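Local coordinates for protein Beta/alpha-amylase (Paenibacillus polymyxa, PDB 3VOC) that hydrolyses starch, its family 14 beta-amylase domain releasing maltose units from the non-reducing ends of alpha-1,4-glucan chains, at residues 189-192 against 193-197; 346-349 against 350-354; 163-166 against 167-171. All coordinates share one frame; numbering follows the deposited sequence.

How the contacts relate
All three contacts are local, between residues close in sequence, in the family 14 catalytic domain, an eight-stranded parallel beta/alpha barrel. Contact 3 holds E163, the predicted proton donor, in the long loop between strand 153-156 and helix 188-202; Y169 lies about 8 Å from H284 and T322, both probable substrate-binding residues, side chain to side chain. Contact 1 is on helix 188-202, which follows that loop, and its centre is 20 Å from the centre of contact 3. Contact 2 closes helix 338-352 before strand 356-359, with the S346 side chain about 11 Å from that of E359, the probable proton acceptor. Contacts 1 and 2 are 32 Å apart between centres, and no two touch.

Contact 1. Residues 189-192 against 193-197; sequences TAKN and AFRTA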
loop_
_atom_site.group_PDB
_atom_site.type_symbol
_atom_site.label_atom_id
_atom_site.label_comp_id
_atom_site.label_asym_id
_atom_site.label_seq_id
_atom_site.Cartn_x
_atom_site.Cartn_y
_atom_site.Cartn_z
ATOM N N THR A 189 6.424 20.497 8.813
ATOM C CA THR A 189 5.834 20.591 7.473
ATOM C C THR A 189 4.381 20.135 7.501
ATOM O O THR A 189 3.514 20.804 6.949
ATOM C CB THR A 189 6.648 19.778 6.444
ATOM O OG1 THR A 189 7.941 20.381 6.301
ATOM C CG2 THR A 189 5.957 19.733 5.070
ATOM N N ALA A 190 4.126 19.017 8.168
ATOM C CA ALA A 190 2.758 18.502 8.312
ATOM C C ALA A 190 1.905 19.442 9.156
ATOM O O ALA A 190 0.768 19.754 8.785
ATOM C CB ALA A 190 2.766 17.095 8.903
ATOM N N LYS A 191 2.458 19.909 10.277
ATOM C CA LYS A 191 1.713 20.818 11.148
ATOM C C LYS A 191 1.363 22.105 10.410
ATOM O O LYS A 191 0.232 22.585 10.500
ATOM C CB LYS A 191 2.468 21.108 12.443
ATOM C CG LYS A 191 2.545 19.889 13.382
ATOM C CD LYS A 191 3.116 20.226 14.748
ATOM C CE LYS A 191 4.534 20.711 14.666
ATOM N NZ LYS A 191 5.170 20.906 16.030
ATOM N N ASN A 192 2.319 22.636 9.656
ATOM C CA ASN A 192 2.070 23.837 8.865
ATOM C C ASN A 192 1.102 23.616 7.702
ATOM O O ASN A 192 0.290 24.491 7.377
ATOM C CB ASN A 192 3.393 24.450 8.413
ATOM C CG ASN A 192 4.041 25.280 9.523
ATOM O OD1 ASN A 192 3.341 25.896 10.342
ATOM N ND2 ASN A 192 5.364 25.310 9.553
ATOM N N ALA A 193 1.160 22.435 7.097
ATOM C CA ALA A 193 0.228 22.103 6.029
ATOM C C ALA A 193 -1.201 22.041 6.564
ATOM O O ALA A 193 -2.127 22.491 5.900
ATOM C CB ALA A 193 0.614 20.789 5.357
ATOM N N PHE A 194 -1.377 21.493 7.768
ATOM C CA PHE A 194 -2.704 21.470 8.398
ATOM C C PHE A 194 -3.178 22.888 8.735
ATOM O O PHE A 194 -4.335 23.224 8.488
ATOM C CB PHE A 194 -2.705 20.568 9.653
ATOM C CG PHE A 194 -4.054 20.483 10.381
ATOM C CD1 PHE A 194 -5.234 20.184 9.691
ATOM C CD2 PHE A 194 -4.121 20.668 11.769
ATOM C CE1 PHE A 194 -6.455 20.081 10.364
ATOM C CE2 PHE A 194 -5.351 20.562 12.466
ATOM C CZ PHE A 194 -6.514 20.270 11.761
ATOM N N ARG A 195 -2.290 23.716 9.296
ATOM C CA ARG A 195 -2.647 25.108 9.593
ATOM C C ARG A 195 -3.080 25.831 8.311
ATOM O O ARG A 195 -4.140 26.476 8.264
ATOM C CB ARG A 195 -1.462 25.850 10.246
ATOM C CG ARG A 195 -1.168 25.404 11.652
ATOM C CD ARG A 195 0.211 25.850 12.137
ATOM N NE ARG A 195 0.502 25.151 13.387
ATOM C CZ ARG A 195 1.704 24.756 13.794
ATOM N NH1 ARG A 195 2.782 24.987 13.047
ATOM N NH2 ARG A 195 1.814 24.115 14.960
ATOM N N THR A 196 -2.260 25.716 7.270
ATOM C CA THR A 196 -2.542 26.347 5.981
ATOM C C THR A 196 -3.863 25.834 5.401
ATOM O O THR A 196 -4.691 26.621 4.913
ATOM C CB THR A 196 -1.374 26.147 4.990
ATOM O OG1 THR A 196 -0.170 26.610 5.592
ATOM C CG2 THR A 196 -1.594 26.930 3.703
ATOM N N ALA A 197 -4.075 24.523 5.470
ATOM C CA ALA A 197 -5.331 23.939 4.997
ATOM C C ALA A 197 -6.545 24.527 5.735
ATOM O O ALA A 197 -7.596 24.783 5.116
ATOM C CB ALA A 197 -5.305 22.419 5.138
HETATM O O HOH W 1 4.723 23.950 15.174
#
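R195 lies alongside K191, one helical turn on, the two side chains running the same way, while N192 meets the guanidinium at its edge. The evidence for the first pairing is that K191 CB sits over one guanidinium face, offset toward its rim, 3.9 Å from R195 NH1. With CG beside its own backbone N (chi1 -71°) and the chain extended from CG to NE, R195 folds back along the preceding turn. There NH1 donates to N192 OD1 at 2.9 Å; the oxygen is close to the guanidinium plane, but the donor stands well above the amide plane, and the two planes are turned 65° apart. This i to i+3 bond and the i to i+4 alignment belong to helix 188-202, whose main chain is regular here, as in R195 N to K191 O at 3.0 Å. T196 grips N192 O twice, through OG1 and N, each at 2.8 Å and from opposite faces of the carbonyl plane. Water 1 accepts from R195 NH2 at 2.9 Å and, weakly, from K191 NZ at 3.2 Å. Since the like charges K191 NZ and R195 NH2 lie 4.8 Å apart, the water probably eases their proximity, as should the salt bridge of K191 with E188. R195 NE is taken by I222 O, and the F194 ring meets W248 of helix 240-268.

Contact 2. Residues 346-349 against 350-354; sequences SSIA and NAKGV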
loop_
_atom_site.group_PDB
_atom_site.type_symbol
_atom_site.label_atom_id
_atom_site.label_comp_id
_atom_site.label_asym_id
_atom_site.label_seq_id
_atom_site.Cartn_x
_atom_site.Cartn_y
_atom_site.Cartn_z
ATOM N N SER A 346 -14.624 -4.013 -0.198
ATOM C CA SER A 346 -15.044 -4.658 -1.451
ATOM C C SER A 346 -16.419 -4.187 -1.938
ATOM O O SER A 346 -16.583 -3.906 -3.128
ATOM C CB SER A 346 -15.010 -6.192 -1.328
ATOM O OG SER A 346 -13.696 -6.668 -1.051
ATOM N N SER A 347 -17.391 -4.114 -1.030
ATOM C CA SER A 347 -18.748 -3.622 -1.362
ATOM C C SER A 347 -18.732 -2.190 -1.894
ATOM O O SER A 347 -19.427 -1.866 -2.862
ATOM C CB SER A 347 -19.659 -3.654 -0.133
ATOM O OG SER A 347 -20.055 -4.980 0.167
ATOM N N ILE A 348 -17.953 -1.334 -1.241
ATOM C CA ILE A 348 -17.827 0.053 -1.689
ATOM C C ILE A 348 -17.196 0.126 -3.076
ATOM O O ILE A 348 -17.733 0.791 -3.971
ATOM C CB ILE A 348 -17.051 0.907 -0.683
ATOM C CG1 ILE A 348 -17.813 0.951 0.651
ATOM C CG2 ILE A 348 -16.772 2.332 -1.269
ATOM C CD1 ILE A 348 -17.021 1.531 1.821
ATOM N N ALA A 349 -16.062 -0.550 -3.258
ATOM C CA ALA A 349 -15.424 -0.601 -4.573
ATOM C C ALA A 349 -16.390 -1.082 -5.671
ATOM O O ALA A 349 -16.483 -0.463 -6.737
ATOM C CB ALA A 349 -14.182 -1.474 -4.522
ATOM N N ASN A 350 -17.117 -2.172 -5.418
ATOM C CA ASN A 350 -18.070 -2.670 -6.434
ATOM C C ASN A 350 -19.210 -1.707 -6.707
ATOM O O ASN A 350 -19.605 -1.535 -7.855
ATOM C CB ASN A 350 -18.635 -4.050 -6.082
ATOM C CG ASN A 350 -17.634 -5.159 -6.334
ATOM O OD1 ASN A 350 -16.712 -5.006 -7.138
ATOM N ND2 ASN A 350 -17.803 -6.274 -5.642
ATOM N N ALA A 351 -19.723 -1.078 -5.651
ATOM C CA ALA A 351 -20.778 -0.058 -5.788
ATOM C C ALA A 351 -20.328 1.071 -6.713
ATOM O O ALA A 351 -21.142 1.648 -7.440
ATOM C CB ALA A 351 -21.157 0.507 -4.430
ATOM N N LYS A 352 -19.030 1.369 -6.692
ATOM C CA LYS A 352 -18.452 2.452 -7.497
ATOM C C LYS A 352 -17.869 1.995 -8.827
ATOM O O LYS A 352 -17.446 2.821 -9.635
ATOM C CB LYS A 352 -17.385 3.212 -6.701
ATOM C CG LYS A 352 -17.930 3.861 -5.444
ATOM C CD LYS A 352 -16.921 4.814 -4.860
ATOM C CE LYS A 352 -17.465 5.498 -3.627
ATOM N NZ LYS A 352 -18.293 6.689 -3.956
ATOM N N GLY A 353 -17.846 0.695 -9.076
ATOM C CA GLY A 353 -17.229 0.210 -10.302
ATOM C C GLY A 353 -15.714 0.342 -10.278
ATOM O O GLY A 353 -15.093 0.516 -11.326
ATOM N N VAL A 354 -15.113 0.270 -9.092
ATOM C CA VAL A 354 -13.652 0.184 -8.981
ATOM C C VAL A 354 -13.240 -1.285 -9.034
ATOM O O VAL A 354 -13.698 -2.088 -8.222
ATOM C CB VAL A 354 -13.134 0.861 -7.689
ATOM C CG1 VAL A 354 -11.622 0.644 -7.512
ATOM C CG2 VAL A 354 -13.448 2.367 -7.717
#
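A349 and V354 meet where helix 338-352 ends in a Schellman motif: V354 N donates to A349 O at 2.8 Å, and A349 CB approaches V354 CB to 4.1 Å. That bond spans five residues instead of the helical four; inside it G353 N donates to N350 O at 3.1 Å, and this pair of bonds, with the positive phi of G353 (71°, a value that favours glycine), defines the motif. K352 N donates to I348 O at 3.1 Å and, weakly, to A349 O. One turn earlier the pattern is plainly alpha-helical, with N350 N bonded to S346 O at 2.9 Å. On the side facing helix 305-315, I348 and K352 run side by side, CG2 of I348 reaching CE of K352 at 4.0 Å; K352 CG, placed anti to the carbonyl carbon (chi1 -61°), also passes 3.4 Å from I348 O. In the second shell, L319 of strand 318-321 lies against both A349 and V354, while L356 of strand 356-359 touches S346, A349 and N350. The cap thus turns the chain toward strand 356-359 within a beta-alpha-beta unit. I348 leans on N306 and I309 of helix 305-315, and K313 NZ of that helix bonds to K352 O. S346 OG is hydrogen-bonded to Y381 OH, and N350 ND2 donates to F379 O.

Contact 3. Residues 163-166 against 167-171; sequences ELRY and PSYYP
The R165 guanidinium and the Y169 ring form the close-packed part of this contact, in the loop after barrel strand 153-156 that carries the predicted proton donor E163; P167 is the centre of an inverse gamma turn. Y169 CE1 sits over the centre of one guanidinium face, 3.6 Å from R165 CZ, with the planes of the two groups 32° apart and the side chains crossing at about a right angle. Y169 CG lies between its backbone N and carbonyl carbon (chi1 72°), which swings the ring back over R165. Within the guanidinium plane, R165 NE donates a nearly straight hydrogen bond (172°) to OE1 of E163 at 2.8 Å, part of a salt bridge, and R165 NH1 donates to Y166 O at 3.0 Å. S281 OG also bonds to E163 OE1. The Y166 carbonyl receives S168 N as well, in a weak bond that closes the gamma turn. With an alanine in place of R165, E163 OE1 would probably be left without its charged mate, Y166 O and water 2 without NH1, and a gap would be likely to open under Y169 CE1. Beyond R165, W175 and W285 meet the Y169 ring, and Y249 of helix 240-268 stacks on the ring of Y166. On the looser side water 2 links two groups, accepting from R165 NH1 at 2.8 Å and donating to Y169 O, also at 2.8 Å.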
loop_
_atom_site.group_PDB
_atom_site.type_symbol
_atom_site.label_atom_id
_atom_site.label_comp_id
_atom_site.label_asym_id
_atom_site.label_seq_id
_atom_site.Cartn_x
_atom_site.Cartn_y
_atom_site.Cartn_z
ATOM N N GLU A 163 1.725 0.500 0.443
ATOM C CA GLU A 163 0.331 0.789 0.732
ATOM C C GLU A 163 0.080 2.276 0.837
ATOM O O GLU A 163 0.902 3.015 1.374
ATOM C CB GLU A 163 -0.062 0.102 2.043
ATOM C CG GLU A 163 0.034 -1.415 1.950
ATOM C CD GLU A 163 -0.204 -2.110 3.293
ATOM O OE1 GLU A 163 -0.072 -1.467 4.367
ATOM O OE2 GLU A 163 -0.544 -3.309 3.259
ATOM N N LEU A 164 -1.060 2.729 0.333
ATOM C CA LEU A 164 -1.410 4.132 0.492
ATOM C C LEU A 164 -1.875 4.368 1.929
ATOM O O LEU A 164 -3.068 4.233 2.253
ATOM C CB LEU A 164 -2.472 4.559 -0.533
ATOM C CG LEU A 164 -2.954 6.014 -0.522
ATOM C CD1 LEU A 164 -1.950 6.948 -1.221
ATOM C CD2 LEU A 164 -4.317 6.129 -1.200
ATOM N N ARG A 165 -0.924 4.720 2.790
ATOM C CA ARG A 165 -1.209 4.990 4.196
ATOM C C ARG A 165 -0.040 5.751 4.802
ATOM O O ARG A 165 1.005 5.910 4.155
ATOM C CB ARG A 165 -1.443 3.685 4.984
ATOM C CG ARG A 165 -0.220 2.748 5.040
ATOM C CD ARG A 165 -0.404 1.705 6.135
ATOM N NE ARG A 165 0.616 0.653 6.105
ATOM C CZ ARG A 165 1.762 0.681 6.782
ATOM N NH1 ARG A 165 2.092 1.742 7.531
ATOM N NH2 ARG A 165 2.598 -0.354 6.696
ATOM N N TYR A 166 -0.228 6.215 6.035
ATOM C CA TYR A 166 0.855 6.746 6.851
ATOM C C TYR A 166 1.607 5.603 7.509
ATOM O O TYR A 166 1.054 4.522 7.630
ATOM C CB TYR A 166 0.289 7.654 7.931
ATOM C CG TYR A 166 -0.264 8.946 7.368
ATOM C CD1 TYR A 166 0.582 10.040 7.137
ATOM C CD2 TYR A 166 -1.624 9.081 7.082
ATOM C CE1 TYR A 166 0.098 11.235 6.619
ATOM C CE2 TYR A 166 -2.130 10.275 6.550
ATOM C CZ TYR A 166 -1.254 11.352 6.331
ATOM O OH TYR A 166 -1.727 12.551 5.834
ATOM N N PRO A 167 2.863 5.837 7.948
ATOM C CA PRO A 167 3.635 4.799 8.631
ATOM C C PRO A 167 3.229 4.707 10.113
ATOM O O PRO A 167 4.050 4.909 11.017
ATOM C CB PRO A 167 5.068 5.298 8.497
ATOM C CG PRO A 167 4.922 6.808 8.555
ATOM C CD PRO A 167 3.672 7.057 7.719
ATOM N N SER A 168 1.967 4.381 10.334
ATOM C CA SER A 168 1.323 4.597 11.625
ATOM C C SER A 168 1.648 3.521 12.647
ATOM O O SER A 168 1.539 3.768 13.845
ATOM C CB SER A 168 -0.189 4.681 11.429
ATOM O OG SER A 168 -0.654 3.515 10.770
ATOM N N TYR A 169 2.011 2.332 12.174
ATOM C CA TYR A 169 2.400 1.245 13.073
ATOM C C TYR A 169 3.789 0.726 12.676
ATOM O O TYR A 169 4.008 0.288 11.542
ATOM C CB TYR A 169 1.318 0.142 13.122
ATOM C CG TYR A 169 1.209 -0.713 11.861
ATOM C CD1 TYR A 169 0.456 -0.298 10.749
ATOM C CD2 TYR A 169 1.866 -1.942 11.791
ATOM C CE1 TYR A 169 0.381 -1.105 9.591
ATOM C CE2 TYR A 169 1.793 -2.741 10.668
ATOM C CZ TYR A 169 1.054 -2.327 9.575
ATOM O OH TYR A 169 1.011 -3.159 8.486
ATOM N N TYR A 170 4.726 0.783 13.621
ATOM C CA TYR A 170 6.140 0.600 13.289
ATOM C C TYR A 170 6.879 0.085 14.519
ATOM O O TYR A 170 7.020 0.819 15.512
ATOM C CB TYR A 170 6.730 1.930 12.827
ATOM C CG TYR A 170 8.022 1.854 12.032
ATOM C CD1 TYR A 170 8.095 1.125 10.843
ATOM C CD2 TYR A 170 9.155 2.573 12.440
ATOM C CE1 TYR A 170 9.275 1.077 10.106
ATOM C CE2 TYR A 170 10.347 2.526 11.707
ATOM C CZ TYR A 170 10.395 1.784 10.541
ATOM O OH TYR A 170 11.548 1.758 9.781
ATOM N N PRO A 171 7.337 -1.183 14.463
ATOM C CA PRO A 171 8.008 -1.803 15.617
ATOM C C PRO A 171 9.123 -0.925 16.184
ATOM O O PRO A 171 9.215 -0.762 17.407
ATOM C CB PRO A 171 8.554 -3.113 15.044
ATOM C CG PRO A 171 7.523 -3.499 13.990
ATOM C CD PRO A 171 7.060 -2.159 13.386
HETATM O O HOH W 2 4.402 1.694 9.130
#